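Local coordinates for membrane lipoprotein TpN32 (Treponema pallidum, PDB 1XS5) that probably serves as a periplasmic binding protein of the NlpA lipoprotein family that captures L-methionine between its two lobes, at residues A[73-85]-A[190-204]. Sequence-based numbering, arbitrary orientation.
Sequences DLVSVGNVHVEPL and EPDASAYANVLVVKR. With MET (methionine), chain B.
Asn198 and His81 meet where two antiparallel strands, 74-82 and 198-203, reach the bound methionine. The CB of Asn198 lies over one face of the imidazole in a CH-pi contact, 3.9 Å from the ring centroid. With CG anti to its carbonyl carbon (chi1 -78°), Asn198 turns its amide to the ligand: OD1 accepts from the methionine N at 2.9 Å and also from His14, while ND2 donates almost straight to OXT (168°). Glu83 OE1 takes the same ammonium group at 2.7 Å, so the positive end of the ligand is held by a carboxylate and an amide oxygen. A water accepts from Glu83 N and lies between Tyr196 O and the ligand OXT, linking both segments to the methionine.

Behind this site Val80 N and Asn198 N bond to Asn198 O and His81 O respectively, and Val80 and His81 together face Asn198 in a classic beta bulge. Val77, whose branches reach the face of Val202 and Leu200, packs closely there: CG1 lies 3.6 Å from Val202 CG2, and CG2 touches Leu200 CD2. The far end is more exposed to solvent. There Arg204 N still donates soundly to Asp73 O, but the salt bridge from Arg204 NE to Asp73 OD1 (3.1 Å) has a weak, bent hydrogen bond; Val75 CG1 sits over one guanidinium face. Beyond the pocket, Leu85 N reaches Glu190 OE2 from above the carboxylate plane at 2.8 Å, and Glu190 N returns a bond to Leu85 O. Arg115, which also binds the ligand, forms a salt bridge with that same OE2. Segment 73-85 leaves the six-stranded sheet for the five-stranded one and 190-204 returns in the opposite sense, paired interdomain connections beside the ligand cleft, as in the hinge of periplasmic binding proteins.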
loop_
_atom_site.group_PDB
_atom_site.type_symbol
_atom_site.label_atom_id
_atom_site.label_comp_id
_atom_site.label_asym_id
_atom_site.label_seq_id
_atom_site.Cartn_x
_atom_site.Cartn_y
_atom_site.Cartn_z
ATOM N N ASP A 73 3.297 16.356 -9.910
ATOM C CA ASP A 73 2.091 16.517 -10.712
ATOM C C ASP A 73 1.490 15.131 -11.120
ATOM O O ASP A 73 0.985 14.948 -12.239
ATOM C CB ASP A 73 2.447 17.362 -11.956
ATOM C CG ASP A 73 1.213 17.853 -12.713
ATOM O OD1 ASP A 73 0.128 17.977 -12.086
ATOM O OD2 ASP A 73 1.338 18.125 -13.937
ATOM N N LEU A 74 1.550 14.165 -10.202
ATOM C CA LEU A 74 1.037 12.818 -10.454
ATOM C C LEU A 74 -0.477 12.765 -10.247
ATOM O O LEU A 74 -1.006 13.512 -9.426
ATOM C CB LEU A 74 1.699 11.833 -9.478
ATOM C CG LEU A 74 3.230 11.795 -9.590
ATOM C CD1 LEU A 74 3.774 10.799 -8.576
ATOM C CD2 LEU A 74 3.643 11.405 -10.989
ATOM N N VAL A 75 -1.144 11.885 -10.990
ATOM C CA VAL A 75 -2.583 11.672 -10.887
ATOM C C VAL A 75 -2.875 10.193 -11.012
ATOM O O VAL A 75 -2.133 9.455 -11.658
ATOM C CB VAL A 75 -3.398 12.350 -12.017
ATOM C CG1 VAL A 75 -3.301 13.874 -11.923
ATOM C CG2 VAL A 75 -2.924 11.851 -13.350
ATOM N N SER A 76 -3.948 9.766 -10.366
ATOM C CA SER A 76 -4.400 8.387 -10.455
ATOM C C SER A 76 -5.297 8.245 -11.674
ATOM O O SER A 76 -6.136 9.126 -11.905
ATOM C CB SER A 76 -5.277 8.011 -9.258
ATOM O OG SER A 76 -5.947 6.792 -9.557
ATOM N N VAL A 77 -5.166 7.162 -12.434
ATOM C CA VAL A 77 -6.070 6.962 -13.560
ATOM C C VAL A 77 -7.107 5.898 -13.210
ATOM O O VAL A 77 -8.002 5.614 -14.001
ATOM C CB VAL A 77 -5.343 6.560 -14.875
ATOM C CG1 VAL A 77 -4.306 7.602 -15.215
ATOM C CG2 VAL A 77 -4.721 5.159 -14.764
ATOM N N GLY A 78 -7.005 5.331 -12.012
ATOM C CA GLY A 78 -7.958 4.341 -11.585
ATOM C C GLY A 78 -7.590 3.481 -10.388
ATOM O O GLY A 78 -6.413 3.164 -10.180
ATOM N N ASN A 79 -8.607 3.125 -9.594
ATOM C CA ASN A 79 -8.406 2.230 -8.457
ATOM C C ASN A 79 -8.345 0.824 -9.001
ATOM O O ASN A 79 -9.126 0.458 -9.850
ATOM C CB ASN A 79 -9.575 2.278 -7.467
ATOM C CG ASN A 79 -9.771 3.627 -6.898
ATOM O OD1 ASN A 79 -8.804 4.333 -6.581
ATOM N ND2 ASN A 79 -11.022 4.023 -6.769
ATOM N N VAL A 80 -7.423 0.034 -8.484
ATOM C CA VAL A 80 -7.236 -1.336 -8.915
ATOM C C VAL A 80 -7.579 -2.378 -7.830
ATOM O O VAL A 80 -8.297 -3.368 -8.084
ATOM C CB VAL A 80 -5.742 -1.567 -9.338
ATOM C CG1 VAL A 80 -5.552 -2.974 -9.777
ATOM C CG2 VAL A 80 -5.356 -0.609 -10.498
ATOM N N HIS A 81 -7.025 -2.213 -6.631
ATOM C CA HIS A 81 -7.285 -3.184 -5.589
ATOM C C HIS A 81 -7.106 -2.571 -4.208
ATOM O O HIS A 81 -6.601 -1.466 -4.114
ATOM C CB HIS A 81 -6.354 -4.388 -5.739
ATOM C CG HIS A 81 -4.916 -4.140 -5.335
ATOM N ND1 HIS A 81 -3.921 -3.853 -6.245
ATOM C CD2 HIS A 81 -4.304 -4.209 -4.125
ATOM C CE1 HIS A 81 -2.757 -3.762 -5.612
ATOM N NE2 HIS A 81 -2.961 -3.974 -4.326
ATOM N N VAL A 82 -7.550 -3.296 -3.176
ATOM C CA VAL A 82 -7.439 -2.867 -1.774
ATOM C C VAL A 82 -6.609 -3.930 -1.047
ATOM O O VAL A 82 -6.741 -5.111 -1.341
ATOM C CB VAL A 82 -8.838 -2.716 -1.067
ATOM C CG1 VAL A 82 -9.677 -1.625 -1.767
ATOM C CG2 VAL A 82 -9.591 -4.058 -1.055
ATOM N N GLU A 83 -5.708 -3.510 -0.149
ATOM C CA GLU A 83 -4.841 -4.434 0.610
ATOM C C GLU A 83 -5.070 -3.998 2.064
ATOM O O GLU A 83 -4.416 -3.042 2.519
ATOM C CB GLU A 83 -3.380 -4.098 0.314
ATOM C CG GLU A 83 -2.603 -4.927 -0.554
ATOM C CD GLU A 83 -1.283 -4.207 -0.901
ATOM O OE1 GLU A 83 -0.512 -3.834 0.012
ATOM O OE2 GLU A 83 -1.056 -3.995 -2.095
ATOM N N PRO A 84 -5.961 -4.666 2.801
ATOM C CA PRO A 84 -6.181 -4.235 4.185
ATOM C C PRO A 84 -4.940 -4.222 5.053
ATOM O O PRO A 84 -4.101 -5.153 5.040
ATOM C CB PRO A 84 -7.239 -5.219 4.720
ATOM C CG PRO A 84 -7.942 -5.729 3.451
ATOM C CD PRO A 84 -6.751 -5.877 2.494
ATOM N N LEU A 85 -4.829 -3.122 5.796
ATOM C CA LEU A 85 -3.725 -2.932 6.756
ATOM C C LEU A 85 -4.162 -3.608 8.061
ATOM O O LEU A 85 -5.330 -3.462 8.479
ATOM C CB LEU A 85 -3.545 -1.450 7.022
ATOM C CG LEU A 85 -2.406 -1.072 7.960
ATOM C CD1 LEU A 85 -1.089 -1.376 7.239
ATOM C CD2 LEU A 85 -2.488 0.405 8.266
ATOM N N GLU A 190 -7.641 -2.053 9.746
ATOM C CA GLU A 190 -7.909 -0.639 9.598
ATOM C C GLU A 190 -9.397 -0.445 9.355
ATOM O O GLU A 190 -10.067 -1.307 8.752
ATOM C CB GLU A 190 -7.145 -0.071 8.422
ATOM C CG GLU A 190 -7.605 -0.660 7.086
ATOM C CD GLU A 190 -6.817 -0.070 5.941
ATOM O OE1 GLU A 190 -6.667 1.184 5.935
ATOM O OE2 GLU A 190 -6.352 -0.843 5.068
ATOM N N PRO A 191 -9.926 0.706 9.788
ATOM C CA PRO A 191 -11.360 0.964 9.605
ATOM C C PRO A 191 -11.832 1.261 8.182
ATOM O O PRO A 191 -13.018 1.069 7.881
ATOM C CB PRO A 191 -11.642 2.130 10.566
ATOM C CG PRO A 191 -10.288 2.868 10.658
ATOM C CD PRO A 191 -9.283 1.711 10.671
ATOM N N ASP A 192 -10.956 1.731 7.301
ATOM C CA ASP A 192 -11.438 2.042 5.936
ATOM C C ASP A 192 -10.464 1.724 4.835
ATOM O O ASP A 192 -9.926 2.628 4.190
ATOM C CB ASP A 192 -11.836 3.519 5.809
ATOM C CG ASP A 192 -12.650 3.808 4.518
ATOM O OD1 ASP A 192 -13.001 2.850 3.783
ATOM O OD2 ASP A 192 -12.945 4.993 4.254
ATOM N N ALA A 193 -10.250 0.437 4.605
ATOM C CA ALA A 193 -9.311 0.009 3.560
ATOM C C ALA A 193 -9.686 0.486 2.156
ATOM O O ALA A 193 -8.802 0.733 1.317
ATOM C CB ALA A 193 -9.172 -1.510 3.573
ATOM N N SER A 194 -10.970 0.650 1.862
ATOM C CA SER A 194 -11.287 1.080 0.503
ATOM C C SER A 194 -10.736 2.480 0.171
ATOM O O SER A 194 -10.436 2.774 -0.997
ATOM C CB SER A 194 -12.798 1.013 0.250
ATOM O OG SER A 194 -13.404 2.185 0.785
ATOM N N ALA A 195 -10.591 3.349 1.170
ATOM C CA ALA A 195 -10.029 4.697 0.940
ATOM C C ALA A 195 -8.528 4.615 0.505
ATOM O O ALA A 195 -7.963 5.525 -0.111
ATOM C CB ALA A 195 -10.135 5.520 2.204
ATOM N N TYR A 196 -7.900 3.506 0.851
ATOM C CA TYR A 196 -6.497 3.305 0.549
ATOM C C TYR A 196 -6.275 2.347 -0.603
ATOM O O TYR A 196 -5.251 1.665 -0.669
ATOM C CB TYR A 196 -5.794 2.868 1.839
ATOM C CG TYR A 196 -5.722 4.016 2.841
ATOM C CD1 TYR A 196 -4.719 4.996 2.738
ATOM C CD2 TYR A 196 -6.669 4.150 3.868
ATOM C CE1 TYR A 196 -4.658 6.060 3.627
ATOM C CE2 TYR A 196 -6.618 5.229 4.761
ATOM C CZ TYR A 196 -5.604 6.174 4.635
ATOM O OH TYR A 196 -5.512 7.223 5.533
ATOM N N ALA A 197 -7.244 2.310 -1.523
ATOM C CA ALA A 197 -7.138 1.483 -2.735
ATOM C C ALA A 197 -5.857 1.898 -3.490
ATOM O O ALA A 197 -5.513 3.094 -3.578
ATOM C CB ALA A 197 -8.376 1.710 -3.648
ATOM N N ASN A 198 -5.156 0.894 -4.023
ATOM C CA ASN A 198 -3.920 1.100 -4.774
ATOM C C ASN A 198 -4.314 1.456 -6.191
ATOM O O ASN A 198 -5.217 0.847 -6.781
ATOM C CB ASN A 198 -3.078 -0.166 -4.737
ATOM C CG ASN A 198 -2.333 -0.331 -3.394
ATOM O OD1 ASN A 198 -1.199 -0.813 -3.364
ATOM N ND2 ASN A 198 -2.976 0.080 -2.277
ATOM N N VAL A 199 -3.599 2.421 -6.750
ATOM C CA VAL A 199 -3.948 2.966 -8.055
ATOM C C VAL A 199 -2.815 2.941 -9.075
ATOM O O VAL A 199 -1.624 2.872 -8.721
ATOM C CB VAL A 199 -4.341 4.457 -7.916
ATOM C CG1 VAL A 199 -5.729 4.605 -7.269
ATOM C CG2 VAL A 199 -3.315 5.170 -7.027
ATOM N N LEU A 200 -3.206 3.038 -10.344
ATOM C CA LEU A 200 -2.249 3.077 -11.447
ATOM C C LEU A 200 -1.996 4.587 -11.566
ATOM O O LEU A 200 -2.937 5.354 -11.704
ATOM C CB LEU A 200 -2.900 2.521 -12.710
ATOM C CG LEU A 200 -1.960 2.561 -13.919
ATOM C CD1 LEU A 200 -0.684 1.721 -13.573
ATOM C CD2 LEU A 200 -2.697 2.018 -15.178
ATOM N N VAL A 201 -0.737 5.020 -11.555
ATOM C CA VAL A 201 -0.415 6.451 -11.555
ATOM C C VAL A 201 0.413 6.922 -12.729
ATOM O O VAL A 201 1.321 6.203 -13.185
ATOM C CB VAL A 201 0.327 6.799 -10.211
ATOM C CG1 VAL A 201 0.991 8.187 -10.247
ATOM C CG2 VAL A 201 -0.703 6.707 -9.052
ATOM N N VAL A 202 0.077 8.109 -13.246
ATOM C CA VAL A 202 0.859 8.703 -14.344
ATOM C C VAL A 202 1.043 10.194 -14.110
ATOM O O VAL A 202 0.499 10.775 -13.149
ATOM C CB VAL A 202 0.186 8.496 -15.740
ATOM C CG1 VAL A 202 0.020 7.001 -16.029
ATOM C CG2 VAL A 202 -1.186 9.228 -15.776
ATOM N N LYS A 203 1.842 10.832 -14.962
ATOM C CA LYS A 203 2.031 12.258 -14.830
ATOM C C LYS A 203 0.776 12.935 -15.390
ATOM O O LYS A 203 0.181 12.430 -16.325
ATOM C CB LYS A 203 3.249 12.689 -15.619
ATOM C CG LYS A 203 3.466 14.163 -15.582
ATOM C CD LYS A 203 4.306 14.525 -16.777
ATOM C CE LYS A 203 5.747 14.312 -16.431
ATOM N NZ LYS A 203 6.054 15.431 -15.504
ATOM N N ARG A 204 0.353 14.052 -14.805
ATOM C CA ARG A 204 -0.843 14.742 -15.304
ATOM C C ARG A 204 -0.538 15.078 -16.766
ATOM O O ARG A 204 0.546 15.584 -17.085
ATOM C CB ARG A 204 -1.103 16.045 -14.533
ATOM C CG ARG A 204 -2.385 16.746 -14.927
ATOM C CD ARG A 204 -2.547 18.036 -14.134
ATOM N NE ARG A 204 -2.862 17.816 -12.720
ATOM C CZ ARG A 204 -4.003 17.289 -12.267
ATOM N NH1 ARG A 204 -4.957 16.908 -13.114
ATOM N NH2 ARG A 204 -4.210 17.165 -10.951
HETATM N N MET B . 0.489 -1.620 -1.115
HETATM C CA MET B . 0.550 -0.562 -0.041
HETATM C C MET B . -0.714 -0.511 0.845
HETATM O O MET B . -0.581 -0.453 2.092
HETATM C CB MET B . 0.756 0.831 -0.674
HETATM C CG MET B . 1.116 1.876 0.361
HETATM S SD MET B . 1.330 3.543 -0.303
HETATM C CE MET B . 3.032 3.354 -0.984
HETATM O OXT MET B . -1.828 -0.523 0.275
HETATM O O HOH W 1 -4.625 -0.729 0.164
#